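Local atomic coordinates of designed protein 5L6HC3_1 (Synthetic construct, PDB entry 5IZS), a protein that assembles with two further copies of itself into a designed helical homotrimer, its partner specificity intended to come from modular hydrogen-bond networks. Residues 13-16 with 17-21; 43-46 with 47-51; 62-65 with 66-69. One frame throughout, in Å; residues are numbered along the deposited sequence.

Contact 1: 13-16 with 17-21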
loop_
_atom_site.group_PDB
_atom_site.type_symbol
_atom_site.label_atom_id
_atom_site.label_comp_id
_atom_site.label_asym_id
_atom_site.label_seq_id
_atom_site.Cartn_x
_atom_site.Cartn_y
_atom_site.Cartn_z
ATOM N N LEU C 13 13.019 -11.743 -7.018
ATOM C CA LEU C 13 11.761 -11.451 -7.699
ATOM C C LEU C 13 10.762 -10.866 -6.701
ATOM O O LEU C 13 10.069 -9.897 -7.003
ATOM C CB LEU C 13 11.205 -12.720 -8.358
ATOM C CG LEU C 13 10.037 -12.626 -9.344
ATOM C CD1 LEU C 13 10.285 -11.538 -10.373
ATOM C CD2 LEU C 13 9.828 -13.969 -10.035
ATOM N N ASN C 14 10.718 -11.436 -5.501
ATOM C CA ASN C 14 9.832 -10.949 -4.445
ATOM C C ASN C 14 10.284 -9.605 -3.870
ATOM O O ASN C 14 9.461 -8.772 -3.493
ATOM C CB ASN C 14 9.725 -11.980 -3.323
ATOM C CG ASN C 14 9.142 -13.300 -3.795
ATOM O OD1 ASN C 14 8.412 -13.353 -4.787
ATOM N ND2 ASN C 14 9.461 -14.376 -3.084
ATOM N N ILE C 15 11.599 -9.405 -3.804
ATOM C CA ILE C 15 12.168 -8.134 -3.362
ATOM C C ILE C 15 11.830 -7.034 -4.356
ATOM O O ILE C 15 11.424 -5.935 -3.972
ATOM C CB ILE C 15 13.695 -8.230 -3.187
ATOM C CG1 ILE C 15 14.019 -8.860 -1.833
ATOM C CG2 ILE C 15 14.344 -6.854 -3.280
ATOM C CD1 ILE C 15 13.495 -8.065 -0.654
ATOM N N GLU C 16 11.992 -7.347 -5.637
ATOM C CA GLU C 16 11.625 -6.431 -6.703
ATOM C C GLU C 16 10.122 -6.163 -6.642
ATOM O O GLU C 16 9.665 -5.059 -6.940
ATOM C CB GLU C 16 12.026 -7.007 -8.062
ATOM C CG GLU C 16 12.158 -5.973 -9.163
ATOM C CD GLU C 16 12.419 -6.605 -10.512
ATOM O OE1 GLU C 16 12.501 -7.850 -10.576
ATOM O OE2 GLU C 16 12.538 -5.859 -11.508
ATOM N N LEU C 17 9.368 -7.172 -6.210
ATOM C CA LEU C 17 7.912 -7.096 -6.158
ATOM C C LEU C 17 7.436 -6.185 -5.029
ATOM O O LEU C 17 6.516 -5.389 -5.214
ATOM C CB LEU C 17 7.314 -8.495 -5.999
ATOM C CG LEU C 17 5.834 -8.682 -6.336
ATOM C CD1 LEU C 17 5.529 -8.058 -7.680
ATOM C CD2 LEU C 17 5.474 -10.163 -6.341
ATOM N N ALA C 18 8.069 -6.299 -3.863
ATOM C CA ALA C 18 7.729 -5.457 -2.718
ATOM C C ALA C 18 8.012 -3.988 -3.022
ATOM O O ALA C 18 7.253 -3.103 -2.623
ATOM C CB ALA C 18 8.495 -5.902 -1.480
ATOM N N ARG C 19 9.103 -3.743 -3.743
ATOM C CA ARG C 19 9.502 -2.390 -4.127
ATOM C C ARG C 19 8.462 -1.715 -5.017
ATOM O O ARG C 19 8.090 -0.565 -4.788
ATOM C CB ARG C 19 10.851 -2.405 -4.850
ATOM C CG ARG C 19 12.055 -2.677 -3.959
ATOM C CD ARG C 19 13.267 -1.880 -4.437
ATOM N NE ARG C 19 14.529 -2.443 -3.961
ATOM C CZ ARG C 19 15.061 -2.196 -2.768
ATOM N NH1 ARG C 19 14.442 -1.393 -1.912
ATOM N NH2 ARG C 19 16.213 -2.757 -2.429
ATOM N N LYS C 20 8.005 -2.438 -6.037
ATOM C CA LYS C 20 7.037 -1.900 -6.987
ATOM C C LYS C 20 5.730 -1.546 -6.286
ATOM O O LYS C 20 5.126 -0.513 -6.570
ATOM C CB LYS C 20 6.777 -2.895 -8.120
ATOM C CG LYS C 20 5.783 -2.400 -9.164
ATOM C CD LYS C 20 6.154 -1.021 -9.681
ATOM C CE LYS C 20 5.146 -0.514 -10.700
ATOM N NZ LYS C 20 5.467 0.862 -11.167
ATOM N N LEU C 21 5.306 -2.403 -5.362
ATOM C CA LEU C 21 4.084 -2.166 -4.605
ATOM C C LEU C 21 4.236 -0.972 -3.669
ATOM O O LEU C 21 3.314 -0.173 -3.524
ATOM C CB LEU C 21 3.691 -3.417 -3.821
ATOM C CG LEU C 21 2.950 -4.454 -4.666
ATOM C CD1 LEU C 21 2.644 -5.707 -3.859
ATOM C CD2 LEU C 21 1.674 -3.838 -5.213
#
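Two turns of helix 6-41, the first of the two helices of a hairpin, make up this contact, and Leu13, Asn14, Ile15 and Glu16 meet Leu17, Ala18, Arg19 and Lys20 through the regular i to i+4 bonding of an alpha-helix. Ala18 N donates to Asn14 O over 2.9 Å, and in the same way Arg19 N bonds to Ile15 O and Lys20 N to Glu16 O. The first bond of the series, Leu17 N to Leu13 O, is bent at the hydrogen (128°) and weak.

Side chains meet the preceding turn mainly through their first carbons. Leu17 CB rests 3.3 Å from Leu13 O, and the methyl of Ala18 lies 3.6 Å from Asn14 O. Arg19 reaches further back: its CG is anti to the carbonyl carbon (chi1 -73°), which brings that methylene to 3.3 Å from Ile15 O. Beyond it, Ile15 CG2 comes obliquely to 4.5 Å from Arg19 NE, a loose contact of a methyl with the guanidinium.

The polar end of Asn14 faces across the trimer. Its OD1 accepts a hydrogen bond from Gln11 of the third subunit, and it packs on Asn14 of both other subunits, an arrangement consistent with the designed hydrogen-bond network at the centre of the bundle. Leu17 lies against Ile15 of the third subunit, while Ala18 meets Leu21 of the second. Toward the other helix of the same chain, 45-82, Leu13 packs on Glu76 and Ser77 and Leu17 on Glu69 and Ala73, placing this part of helix 6-41 between its own hairpin partner and the two neighbouring subunits.

Contact 2: 43-46 with 47-51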
loop_
_atom_site.group_PDB
_atom_site.type_symbol
_atom_site.label_atom_id
_atom_site.label_comp_id
_atom_site.label_asym_id
_atom_site.label_seq_id
_atom_site.Cartn_x
_atom_site.Cartn_y
_atom_site.Cartn_z
ATOM N N THR C 43 -13.216 26.385 -4.902
ATOM C CA THR C 43 -14.600 26.480 -4.444
ATOM C C THR C 43 -15.597 26.081 -5.534
ATOM O O THR C 43 -16.738 25.731 -5.234
ATOM C CB THR C 43 -14.938 27.899 -3.953
ATOM O OG1 THR C 43 -14.439 28.862 -4.892
ATOM C CG2 THR C 43 -14.311 28.156 -2.586
ATOM N N ASP C 44 -15.171 26.128 -6.794
ATOM C CA ASP C 44 -16.017 25.661 -7.889
ATOM C C ASP C 44 -16.094 24.138 -7.859
ATOM O O ASP C 44 -15.095 23.452 -8.056
ATOM C CB ASP C 44 -15.490 26.143 -9.245
ATOM C CG ASP C 44 -16.491 25.930 -10.379
ATOM O OD1 ASP C 44 -17.330 25.007 -10.289
ATOM O OD2 ASP C 44 -16.439 26.689 -11.369
ATOM N N GLU C 45 -17.296 23.625 -7.627
ATOM C CA GLU C 45 -17.514 22.191 -7.480
ATOM C C GLU C 45 -17.226 21.411 -8.766
ATOM O O GLU C 45 -16.732 20.287 -8.713
ATOM C CB GLU C 45 -18.948 21.929 -7.022
ATOM C CG GLU C 45 -19.201 20.506 -6.565
ATOM C CD GLU C 45 -18.422 20.145 -5.316
ATOM O OE1 GLU C 45 -18.173 21.046 -4.486
ATOM O OE2 GLU C 45 -18.054 18.962 -5.166
ATOM N N LYS C 46 -17.538 22.007 -9.915
ATOM C CA LYS C 46 -17.244 21.398 -11.213
ATOM C C LYS C 46 -15.752 21.141 -11.363
ATOM O O LYS C 46 -15.325 20.099 -11.857
ATOM C CB LYS C 46 -17.728 22.297 -12.348
ATOM C CG LYS C 46 -17.293 21.834 -13.723
ATOM C CD LYS C 46 -17.019 23.017 -14.634
ATOM C CE LYS C 46 -17.050 22.597 -16.093
ATOM N NZ LYS C 46 -18.387 22.058 -16.471
ATOM N N THR C 47 -14.969 22.120 -10.931
ATOM C CA THR C 47 -13.519 22.035 -10.933
ATOM C C THR C 47 -13.033 20.939 -9.985
ATOM O O THR C 47 -12.197 20.110 -10.343
ATOM C CB THR C 47 -12.907 23.387 -10.532
ATOM O OG1 THR C 47 -13.169 24.357 -11.555
ATOM C CG2 THR C 47 -11.422 23.261 -10.335
ATOM N N ILE C 48 -13.579 20.943 -8.774
ATOM C CA ILE C 48 -13.244 19.958 -7.751
ATOM C C ILE C 48 -13.590 18.534 -8.192
ATOM O O ILE C 48 -12.806 17.605 -7.988
ATOM C CB ILE C 48 -13.964 20.288 -6.426
ATOM C CG1 ILE C 48 -13.387 21.568 -5.819
ATOM C CG2 ILE C 48 -13.839 19.145 -5.432
ATOM C CD1 ILE C 48 -14.183 22.096 -4.654
ATOM N N ARG C 49 -14.757 18.368 -8.809
ATOM C CA ARG C 49 -15.187 17.052 -9.277
ATOM C C ARG C 49 -14.293 16.531 -10.406
ATOM O O ARG C 49 -14.087 15.323 -10.538
ATOM C CB ARG C 49 -16.645 17.092 -9.740
ATOM C CG ARG C 49 -17.659 17.272 -8.616
ATOM C CD ARG C 49 -19.075 16.997 -9.101
ATOM N NE ARG C 49 -19.446 17.846 -10.230
ATOM C CZ ARG C 49 -20.132 18.979 -10.122
ATOM N NH1 ARG C 49 -20.529 19.403 -8.930
ATOM N NH2 ARG C 49 -20.426 19.687 -11.205
ATOM N N GLU C 50 -13.764 17.445 -11.216
ATOM C CA GLU C 50 -12.837 17.084 -12.286
ATOM C C GLU C 50 -11.495 16.632 -11.719
ATOM O O GLU C 50 -10.891 15.679 -12.213
ATOM C CB GLU C 50 -12.632 18.259 -13.240
ATOM C CG GLU C 50 -11.336 18.205 -14.047
ATOM C CD GLU C 50 -11.275 17.030 -15.006
ATOM O OE1 GLU C 50 -12.332 16.636 -15.542
ATOM O OE2 GLU C 50 -10.166 16.497 -15.224
ATOM N N GLU C 51 -11.028 17.324 -10.684
ATOM C CA GLU C 51 -9.799 16.936 -10.003
ATOM C C GLU C 51 -9.956 15.549 -9.383
ATOM O O GLU C 51 -9.013 14.759 -9.344
ATOM C CB GLU C 51 -9.427 17.960 -8.930
ATOM C CG GLU C 51 -9.202 19.373 -9.454
ATOM C CD GLU C 51 -7.968 19.496 -10.334
ATOM O OE1 GLU C 51 -7.138 18.562 -10.347
ATOM O OE2 GLU C 51 -7.828 20.533 -11.016
#
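The guanidinium of Arg49 lies with one face over the backbone of the turn before it: Glu45 O sits 3.7 Å above its plane and Lys46 CA 3.6 Å above it, both displaced toward the rim. NH2 is the part that reaches Lys46, whereas NH1 extends toward the Glu45 side chain, close to the CB and CG methylenes. The carboxylate of Glu45 is turned 38° from the guanidinium plane and does not close a salt bridge, since OE2 remains 4.5 Å from Arg49 NH1; at that distance the attraction is probably only a diffuse one.

Arg49 attains this position because its chain is nearly extended to CD and then bends at chi3 (-57°), folding the guanidinium back over the helix. On the way its CG passes 3.2 Å from Glu45 O, the same oxygen that accepts the backbone bond from Arg49 N at 2.8 Å.

At the very start of the helix, the Asp44 side chain crosses that of Thr47 at about a right angle, with Asp44 CB 3.7 Å from Thr47 OG1. Ile48 leans in from another side of the turn, its CG1 3.4 Å from Asp44 O, which also takes the hydrogen bond from Ile48 N. Ile48 further packs on Leu42 of the connecting loop and on Ser40 of the third subunit, while Glu45 OE2 has a weak hydrogen bond to Ser40 of that subunit.

Asp44 occupies the N-cap: its OD1 accepts from Lys46 N at 3.0 Å, a weak bond that nevertheless supplies a partner for an amide of the first turn. An aspartate in this place, its negative charge probably favourable next to the positive end of the helix dipole, is a classic helix N-cap, and here it starts helix 45-82 directly after the hairpin loop.

Contact 3: 62-65 with 66-69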
loop_
_atom_site.group_PDB
_atom_site.type_symbol
_atom_site.label_atom_id
_atom_site.label_comp_id
_atom_site.label_asym_id
_atom_site.label_seq_id
_atom_site.Cartn_x
_atom_site.Cartn_y
_atom_site.Cartn_z
ATOM N N ILE C 62 -2.309 3.134 -11.751
ATOM C CA ILE C 62 -1.237 2.720 -10.853
ATOM C C ILE C 62 -1.496 1.333 -10.266
ATOM O O ILE C 62 -0.599 0.490 -10.226
ATOM C CB ILE C 62 -1.053 3.746 -9.722
ATOM C CG1 ILE C 62 -0.291 4.958 -10.255
ATOM C CG2 ILE C 62 -0.306 3.138 -8.548
ATOM C CD1 ILE C 62 -0.646 6.245 -9.562
ATOM N N VAL C 63 -2.727 1.097 -9.829
ATOM C CA VAL C 63 -3.118 -0.208 -9.313
ATOM C C VAL C 63 -2.991 -1.279 -10.394
ATOM O O VAL C 63 -2.450 -2.357 -10.143
ATOM C CB VAL C 63 -4.559 -0.190 -8.764
ATOM C CG1 VAL C 63 -5.159 -1.594 -8.735
ATOM C CG2 VAL C 63 -4.582 0.441 -7.378
ATOM N N GLU C 64 -3.473 -0.974 -11.595
ATOM C CA GLU C 64 -3.397 -1.917 -12.709
ATOM C C GLU C 64 -1.951 -2.176 -13.136
ATOM O O GLU C 64 -1.601 -3.297 -13.509
ATOM C CB GLU C 64 -4.219 -1.410 -13.892
ATOM C CG GLU C 64 -5.691 -1.767 -13.792
ATOM C CD GLU C 64 -6.563 -0.920 -14.692
ATOM O OE1 GLU C 64 -6.022 -0.043 -15.397
ATOM O OE2 GLU C 64 -7.795 -1.128 -14.688
ATOM N N GLU C 65 -1.115 -1.143 -13.070
ATOM C CA GLU C 65 0.313 -1.297 -13.337
ATOM C C GLU C 65 0.938 -2.278 -12.349
ATOM O O GLU C 65 1.791 -3.085 -12.715
ATOM C CB GLU C 65 1.034 0.050 -13.261
ATOM C CG GLU C 65 0.829 0.939 -14.475
ATOM C CD GLU C 65 1.343 2.353 -14.263
ATOM O OE1 GLU C 65 2.134 2.574 -13.321
ATOM O OE2 GLU C 65 0.943 3.250 -15.037
ATOM N N ALA C 66 0.490 -2.215 -11.099
ATOM C CA ALA C 66 1.015 -3.084 -10.050
ATOM C C ALA C 66 0.488 -4.510 -10.187
ATOM O O ALA C 66 1.216 -5.474 -9.944
ATOM C CB ALA C 66 0.676 -2.522 -8.678
ATOM N N GLU C 67 -0.779 -4.634 -10.576
ATOM C CA GLU C 67 -1.392 -5.936 -10.832
ATOM C C GLU C 67 -0.668 -6.655 -11.965
ATOM O O GLU C 67 -0.530 -7.877 -11.957
ATOM C CB GLU C 67 -2.874 -5.781 -11.179
ATOM C CG GLU C 67 -3.752 -5.313 -10.034
ATOM C CD GLU C 67 -5.139 -4.901 -10.493
ATOM O OE1 GLU C 67 -5.338 -4.734 -11.714
ATOM O OE2 GLU C 67 -6.029 -4.746 -9.631
ATOM N N GLU C 68 -0.197 -5.878 -12.935
ATOM C CA GLU C 68 0.460 -6.427 -14.109
ATOM C C GLU C 68 1.851 -6.957 -13.768
ATOM O O GLU C 68 2.277 -7.988 -14.285
ATOM C CB GLU C 68 0.543 -5.367 -15.207
ATOM C CG GLU C 68 0.842 -5.939 -16.576
ATOM C CD GLU C 68 0.057 -7.203 -16.852
ATOM O OE1 GLU C 68 -1.181 -7.200 -16.673
ATOM O OE2 GLU C 68 0.681 -8.207 -17.245
ATOM N N GLU C 69 2.542 -6.246 -12.884
ATOM C CA GLU C 69 3.858 -6.653 -12.402
ATOM C C GLU C 69 3.766 -7.928 -11.561
ATOM O O GLU C 69 4.670 -8.763 -11.577
ATOM C CB GLU C 69 4.489 -5.509 -11.604
ATOM C CG GLU C 69 5.399 -5.923 -10.464
ATOM C CD GLU C 69 6.808 -6.264 -10.911
ATOM O OE1 GLU C 69 6.997 -6.681 -12.074
ATOM O OE2 GLU C 69 7.736 -6.105 -10.091
#
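Val63 and Glu67 meet most closely of the side chains here: Val63 CG1 lies 3.4 Å from Glu67 OE2, the two groups slanting past each other. The other carboxylate oxygen, OE1, comes to 3.6 Å from Glu64 CG, so the head of Glu67 rests on the hydrocarbon parts of the two residues a turn back. Its torsions explain this: with CG anti to the carbonyl carbon, chi1 (-68°) sets CG 3.2 Å from Val63 O, and the extended chain beyond CG carries the carboxylate to Val63 CG1 and Glu64. On the neighbouring flank the Ala66 methyl sits 3.5 Å from Val63 O.

Behind these contacts stands the helix backbone. Ala66 N, Glu67 N, Glu68 N and Glu69 N donate in turn to the carbonyls of Ile62, Val63, Glu64 and Glu65; the Glu67 N to Val63 O bond measures 2.9 Å.

Further out, Ile62 packs on Arg27 and Leu31 of helix 6-41 and Ala66 on Leu21, while Val63 lies on Ala26 and Glu67 on Leu22 of the third subunit. Glu65 OE1 makes a salt bridge with Arg27, which ties the two helices of the hairpin together.

Glu64 OE2 and Glu67 OE1, like charges 5.3 Å apart, probably add a weak unfavourable term; the only hydrogen bonds between 62-65 and 66-69 are the backbone ones, the side chains adding van der Waals contact.

How the contacts relate
Contact 1 is largely buried, contact 3 partly so, and contact 2 belongs to the surface at the loop end of the hairpin. The first lies on helix 6-41, the other two on helix 45-82. Contacts 1 and 3 face each other across the hairpin, their centres about 12 Å apart, and touch where Leu17 CD1 meets Glu69 CG at 3.5 Å and Leu21 CD2 meets Ala66 CB at 3.8 Å. Contact 2 stands apart, its centre about 36 Å from that of contact 1. Chemistry follows place: aliphatic groups and a buried asparagine inside, glutamates bordering apolar residues midway, and a capping aspartate with a folded-back arginine outside. All three reach the third subunit.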